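Local coordinates for protein coclaurine N-methyltransferase (Coptis japonica, PDB 6GKV) that methylates the ring nitrogen of coclaurine and related tetrahydroisoquinolines with S-adenosyl-L-methionine, a step of alkaloid biosynthesis, at residues C94-E99 / I109-L114; L222-H227 / H346-K351. All blocks are in the same frame, centred on the assembly; numbering follows the deposited sequence.

Contact 1 (C94-E99 / I109-L114); sequences CCYFKE and IAMLDL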
loop_
_atom_site.group_PDB
_atom_site.type_symbol
_atom_site.label_atom_id
_atom_site.label_comp_id
_atom_site.label_asym_id
_atom_site.label_seq_id
_atom_site.Cartn_x
_atom_site.Cartn_y
_atom_site.Cartn_z
ATOM N N CYS A 94 11.988 18.278 -4.289
ATOM C CA CYS A 94 13.064 17.482 -3.689
ATOM C C CYS A 94 14.284 17.225 -4.592
ATOM O O CYS A 94 14.149 16.832 -5.744
ATOM C CB CYS A 94 12.496 16.143 -3.221
ATOM S SG CYS A 94 13.636 15.211 -2.220
ATOM N N CYS A 95 15.477 17.473 -4.071
ATOM C CA CYS A 95 16.693 17.144 -4.803
ATOM C C CYS A 95 17.342 15.883 -4.219
ATOM O O CYS A 95 16.940 15.398 -3.163
ATOM C CB CYS A 95 17.669 18.299 -4.779
ATOM S SG CYS A 95 16.951 19.754 -5.494
ATOM N N TYR A 96 18.327 15.345 -4.926
ATOM C CA TYR A 96 18.885 14.060 -4.556
ATOM C C TYR A 96 20.353 14.168 -4.170
ATOM O O TYR A 96 21.212 14.459 -5.005
ATOM C CB TYR A 96 18.704 13.064 -5.700
ATOM C CG TYR A 96 18.876 11.639 -5.266
ATOM C CD1 TYR A 96 20.110 11.005 -5.375
ATOM C CD2 TYR A 96 17.815 10.929 -4.733
ATOM C CE1 TYR A 96 20.279 9.705 -4.972
ATOM C CE2 TYR A 96 17.972 9.617 -4.329
ATOM C CZ TYR A 96 19.203 9.008 -4.447
ATOM O OH TYR A 96 19.352 7.699 -4.045
ATOM N N PHE A 97 20.626 13.936 -2.893
ATOM C CA PHE A 97 21.981 13.980 -2.371
ATOM C C PHE A 97 22.471 12.546 -2.108
ATOM O O PHE A 97 22.056 11.918 -1.128
ATOM C CB PHE A 97 22.038 14.824 -1.084
ATOM C CG PHE A 97 21.578 16.259 -1.256
ATOM C CD1 PHE A 97 20.224 16.573 -1.303
ATOM C CD2 PHE A 97 22.497 17.292 -1.334
ATOM C CE1 PHE A 97 19.792 17.874 -1.449
ATOM C CE2 PHE A 97 22.075 18.609 -1.478
ATOM C CZ PHE A 97 20.717 18.902 -1.540
ATOM N N LYS A 98 23.333 12.030 -2.991
ATOM C CA LYS A 98 23.910 10.699 -2.798
ATOM C C LYS A 98 25.053 10.729 -1.780
ATOM O O LYS A 98 25.136 9.860 -0.913
ATOM C CB LYS A 98 24.388 10.095 -4.132
ATOM C CG LYS A 98 23.518 8.906 -4.564
ATOM C CD LYS A 98 23.985 8.154 -5.821
ATOM C CE LYS A 98 22.888 7.182 -6.297
ATOM N NZ LYS A 98 22.471 7.391 -7.716
ATOM N N GLU A 99 25.919 11.733 -1.859
ATOM C CA GLU A 99 27.043 11.828 -0.924
ATOM C C GLU A 99 27.063 13.111 -0.100
ATOM O O GLU A 99 26.598 14.158 -0.540
ATOM C CB GLU A 99 28.358 11.706 -1.681
ATOM C CG GLU A 99 28.565 10.376 -2.340
ATOM C CD GLU A 99 29.707 10.417 -3.313
ATOM O OE1 GLU A 99 29.486 10.101 -4.500
ATOM O OE2 GLU A 99 30.820 10.793 -2.892
ATOM N N ILE A 109 20.360 18.200 -10.404
ATOM C CA ILE A 109 20.721 17.361 -11.551
ATOM C C ILE A 109 20.473 15.865 -11.320
ATOM O O ILE A 109 19.905 15.187 -12.172
ATOM C CB ILE A 109 22.206 17.567 -11.924
ATOM C CG1 ILE A 109 22.477 19.041 -12.279
ATOM C CG2 ILE A 109 22.612 16.642 -13.064
ATOM C CD1 ILE A 109 21.658 19.573 -13.455
ATOM N N ALA A 110 20.885 15.362 -10.162
ATOM C CA ALA A 110 20.724 13.946 -9.842
ATOM C C ALA A 110 19.259 13.504 -9.774
ATOM O O ALA A 110 18.927 12.413 -10.260
ATOM C CB ALA A 110 21.428 13.622 -8.546
ATOM N N MET A 111 18.388 14.318 -9.172
ATOM C CA MET A 111 16.951 14.003 -9.172
ATOM C C MET A 111 16.372 14.032 -10.596
ATOM O O MET A 111 15.565 13.180 -10.953
ATOM C CB MET A 111 16.139 14.982 -8.317
ATOM C CG MET A 111 15.803 14.596 -6.907
ATOM S SD MET A 111 15.105 13.005 -6.453
ATOM C CE MET A 111 13.941 12.786 -7.665
ATOM N N LEU A 112 16.766 15.033 -11.380
ATOM C CA LEU A 112 16.232 15.217 -12.719
ATOM C C LEU A 112 16.592 14.013 -13.590
ATOM O O LEU A 112 15.742 13.473 -14.308
ATOM C CB LEU A 112 16.754 16.527 -13.326
ATOM C CG LEU A 112 16.085 17.765 -12.704
ATOM C CD1 LEU A 112 16.645 19.087 -13.234
ATOM C CD2 LEU A 112 14.563 17.704 -12.882
ATOM N N ASP A 113 17.852 13.590 -13.497
ATOM C CA ASP A 113 18.314 12.366 -14.141
ATOM C C ASP A 113 17.500 11.157 -13.698
ATOM O O ASP A 113 17.058 10.355 -14.523
ATOM C CB ASP A 113 19.792 12.132 -13.841
ATOM C CG ASP A 113 20.699 12.923 -14.760
ATOM O OD1 ASP A 113 20.181 13.514 -15.730
ATOM O OD2 ASP A 113 21.927 12.939 -14.525
ATOM N N LEU A 114 17.293 11.040 -12.390
ATOM C CA LEU A 114 16.542 9.918 -11.838
ATOM C C LEU A 114 15.092 9.868 -12.358
ATOM O O LEU A 114 14.534 8.791 -12.546
ATOM C CB LEU A 114 16.573 9.980 -10.304
ATOM C CG LEU A 114 15.917 8.825 -9.551
ATOM C CD1 LEU A 114 16.400 7.451 -10.048
ATOM C CD2 LEU A 114 16.109 8.975 -8.039
#
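Beside the cofactor pocket of this Rossmann-like methyltransferase, the loop that leaves the S-adenosyl-L-homocysteine-binding residues Gly92 and Ser93 runs across helix 104-118, and Met111 of that helix meets Cys94 and Tyr96 of the loop. The chain of Met111 is bent at both chi2 and chi3, which folds it against the loop backbone instead of letting it run straight out. Its CG lies 3.0 Å from Cys94 O, a tight approach, and 3.3 Å from Tyr96 N. The next atom, Met111 SD, lies beside the ring of Tyr96 in a Met-aromatic contact, obliquely placed and 5.0 Å from the ring centroid. The two side chains cross at about a right angle, and Tyr96 CB touches Met111 CG at 3.5 Å. With CG of Tyr96 anti to the backbone N (chi1 -163°), the ring passes Met111 SD, and its outer end leads away from the helix. The same ring stacks with that of His283. A flexible thioether suits this place because it can follow an uneven surface of backbone and ring. Ala110, whose small methyl allows the loop to come close, puts CB 3.6 Å from Tyr96 O. The loop is also tied down by polar bonds, Cys94 N to Glu198 of the substrate pocket, Cys94 O to Lys91 and Cys95 N to Thr287. At the outer end of the contact, Leu114 CD2 approaches Tyr96 CE2 at 4.2 Å.

Contact 2 (L222-H227 / H346-K351); sequences LLFLEH and HVLFKK
Glu226 and His346 stand side by side on the same face of neighbouring antiparallel strands, 221-230 and 342-350, of the mixed sheet of the Rossmann-like domain. His346 NE2 donates to Glu226 OE1 at 2.7 Å, using the anti lone pair of that oxygen. The extended glutamate runs beside the imidazole, carboxylate and ring planes only 2° apart, a flat arrangement that fixes the turn of both groups. Phe224 comes at the histidine from another side: its CZ points at one ring face, 3.6 Å from His346 CG, making a T-shaped (edge-to-face) pair with planes at 70°. With CG anti to the backbone N (chi1 176°), the phenylalanine reaches along the strand to its diagonal neighbour. Were His346 replaced by an alanine, Glu226 OE1 would probably lose one of its donors, and the edge of Phe224 would be left facing a gap. Beneath these side chains the backbones are joined at two hydrogen-bonded pairs, Leu223 with Phe349 and Leu225 with Val347; Leu223 N to Phe349 O, at 2.8 Å, is nearly straight. On the other face of this strand pair, Leu223, Leu225, Val347 and Phe349 pack together, apolar side chains suited to a buried face: Leu223 CD2 lies 3.6 Å from Phe349 CD2, and Leu225 CD2 meets the edge of the Phe349 ring at CE2, 4.2 Å away. In the second shell, Tyr115 also bonds Glu226 OE1 and Arg118 bonds His346 ND1, so helix 104-118 helps position the pair. Farther out, Lys350 NZ forms a salt bridge with OD1 of Asp269 of the second subunit.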
loop_
_atom_site.group_PDB
_atom_site.type_symbol
_atom_site.label_atom_id
_atom_site.label_comp_id
_atom_site.label_asym_id
_atom_site.label_seq_id
_atom_site.Cartn_x
_atom_site.Cartn_y
_atom_site.Cartn_z
ATOM N N LEU A 222 3.493 6.374 -20.440
ATOM C CA LEU A 222 3.614 6.238 -18.990
ATOM C C LEU A 222 3.291 7.529 -18.268
ATOM O O LEU A 222 3.367 8.618 -18.837
ATOM C CB LEU A 222 5.020 5.775 -18.602
ATOM C CG LEU A 222 5.468 4.514 -19.342
ATOM C CD1 LEU A 222 6.826 4.035 -18.889
ATOM C CD2 LEU A 222 4.421 3.420 -19.180
ATOM N N LEU A 223 2.898 7.373 -17.010
ATOM C CA LEU A 223 2.716 8.466 -16.074
ATOM C C LEU A 223 3.720 8.311 -14.930
ATOM O O LEU A 223 3.691 7.305 -14.220
ATOM C CB LEU A 223 1.291 8.475 -15.512
ATOM C CG LEU A 223 1.121 9.447 -14.337
ATOM C CD1 LEU A 223 1.409 10.858 -14.801
ATOM C CD2 LEU A 223 -0.269 9.360 -13.688
ATOM N N PHE A 224 4.617 9.282 -14.759
ATOM C CA PHE A 224 5.526 9.244 -13.613
ATOM C C PHE A 224 5.156 10.312 -12.570
ATOM O O PHE A 224 5.012 11.507 -12.888
ATOM C CB PHE A 224 6.972 9.429 -14.045
ATOM C CG PHE A 224 7.930 9.496 -12.881
ATOM C CD1 PHE A 224 8.294 8.341 -12.196
ATOM C CD2 PHE A 224 8.441 10.706 -12.452
ATOM C CE1 PHE A 224 9.165 8.399 -11.115
ATOM C CE2 PHE A 224 9.309 10.769 -11.367
ATOM C CZ PHE A 224 9.672 9.612 -10.699
ATOM N N LEU A 225 5.019 9.876 -11.321
ATOM C CA LEU A 225 4.589 10.753 -10.230
ATOM C C LEU A 225 5.563 10.821 -9.058
ATOM O O LEU A 225 6.018 9.804 -8.574
ATOM C CB LEU A 225 3.235 10.291 -9.702
ATOM C CG LEU A 225 2.752 10.990 -8.433
ATOM C CD1 LEU A 225 2.462 12.418 -8.759
ATOM C CD2 LEU A 225 1.509 10.300 -7.886
ATOM N N GLU A 226 5.854 12.032 -8.594
ATOM C CA GLU A 226 6.530 12.220 -7.318
ATOM C C GLU A 226 5.628 13.008 -6.360
ATOM O O GLU A 226 5.062 14.050 -6.728
ATOM C CB GLU A 226 7.869 12.946 -7.486
ATOM C CG GLU A 226 8.641 13.115 -6.160
ATOM C CD GLU A 226 9.908 13.970 -6.294
ATOM O OE1 GLU A 226 10.943 13.449 -6.753
ATOM O OE2 GLU A 226 9.876 15.165 -5.944
ATOM N N HIS A 227 5.485 12.495 -5.138
ATOM C CA HIS A 227 4.802 13.230 -4.094
ATOM C C HIS A 227 5.515 13.007 -2.790
ATOM O O HIS A 227 6.005 11.919 -2.535
ATOM C CB HIS A 227 3.351 12.803 -3.956
ATOM C CG HIS A 227 3.175 11.360 -3.613
ATOM N ND1 HIS A 227 2.984 10.925 -2.320
ATOM C CD2 HIS A 227 3.139 10.254 -4.393
ATOM C CE1 HIS A 227 2.834 9.612 -2.317
ATOM N NE2 HIS A 227 2.923 9.178 -3.562
ATOM N N HIS A 346 7.918 7.739 -5.308
ATOM C CA HIS A 346 7.837 7.697 -6.774
ATOM C C HIS A 346 6.958 6.549 -7.289
ATOM O O HIS A 346 7.209 5.368 -6.997
ATOM C CB HIS A 346 9.229 7.571 -7.394
ATOM C CG HIS A 346 10.076 8.801 -7.239
ATOM N ND1 HIS A 346 11.404 8.842 -7.601
ATOM C CD2 HIS A 346 9.775 10.031 -6.769
ATOM C CE1 HIS A 346 11.892 10.046 -7.356
ATOM N NE2 HIS A 346 10.921 10.790 -6.862
ATOM N N VAL A 347 5.953 6.899 -8.085
ATOM C CA VAL A 347 5.078 5.911 -8.685
ATOM C C VAL A 347 5.093 5.973 -10.212
ATOM O O VAL A 347 4.923 7.049 -10.806
ATOM C CB VAL A 347 3.631 6.070 -8.206
ATOM C CG1 VAL A 347 2.828 4.845 -8.598
ATOM C CG2 VAL A 347 3.582 6.276 -6.689
ATOM N N LEU A 348 5.286 4.811 -10.847
ATOM C CA LEU A 348 5.209 4.734 -12.302
ATOM C C LEU A 348 3.906 4.039 -12.695
ATOM O O LEU A 348 3.614 2.942 -12.225
ATOM C CB LEU A 348 6.431 4.010 -12.889
ATOM C CG LEU A 348 6.546 3.973 -14.424
ATOM C CD1 LEU A 348 6.653 5.373 -15.021
ATOM C CD2 LEU A 348 7.713 3.097 -14.892
ATOM N N PHE A 349 3.106 4.707 -13.513
ATOM C CA PHE A 349 1.817 4.181 -13.965
ATOM C C PHE A 349 1.817 3.938 -15.473
ATOM O O PHE A 349 2.415 4.714 -16.220
ATOM C CB PHE A 349 0.664 5.150 -13.684
ATOM C CG PHE A 349 0.434 5.480 -12.234
ATOM C CD1 PHE A 349 -0.375 4.678 -11.445
ATOM C CD2 PHE A 349 0.955 6.661 -11.686
ATOM C CE1 PHE A 349 -0.629 5.013 -10.116
ATOM C CE2 PHE A 349 0.701 7.023 -10.361
ATOM C CZ PHE A 349 -0.098 6.204 -9.573
ATOM N N LYS A 350 1.099 2.905 -15.916
ATOM C CA LYS A 350 0.706 2.765 -17.327
ATOM C C LYS A 350 -0.815 2.945 -17.459
ATOM O O LYS A 350 -1.523 2.964 -16.450
ATOM C CB LYS A 350 1.125 1.405 -17.883
ATOM C CG LYS A 350 0.207 0.290 -17.437
ATOM C CD LYS A 350 0.685 -1.070 -17.931
ATOM C CE LYS A 350 -0.117 -2.191 -17.284
ATOM N NZ LYS A 350 0.580 -3.501 -17.439
ATOM N N LYS A 351 -1.315 3.051 -18.692
ATOM C CA LYS A 351 -2.713 3.421 -18.913
ATOM C C LYS A 351 -3.703 2.332 -18.512
ATOM O O LYS A 351 -3.693 1.247 -19.088
ATOM C CB LYS A 351 -2.928 3.794 -20.377
ATOM C CG LYS A 351 -3.903 4.918 -20.573
ATOM C CD LYS A 351 -4.191 5.132 -22.049
ATOM C CE LYS A 351 -5.543 5.792 -22.200
ATOM N NZ LYS A 351 -6.407 5.447 -21.025
#

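How the contacts relate
Contact 1 closes before contact 2 opens along the chain, and their centres lie 18 Å apart. Helix 104-118, half of contact 1, packs on the sheet face that carries Glu226 and His346 of contact 2, and the two contacts meet there: Met111 CE is 3.2 Å from Glu226 OE1 and 3.4 Å from His346 CE1, while Cys94 CB packs near Glu226 OE2. Strand 272-279, next to 342-350 in the sheet, touches both contacts, through Leu279 in one and Trp277 in the other. Glu226 and His346 of the strand pairing thus lie against Met111, with Cys94 alongside, linking the chain's C-terminal strand to the region of the bound cofactor product and alkaloid.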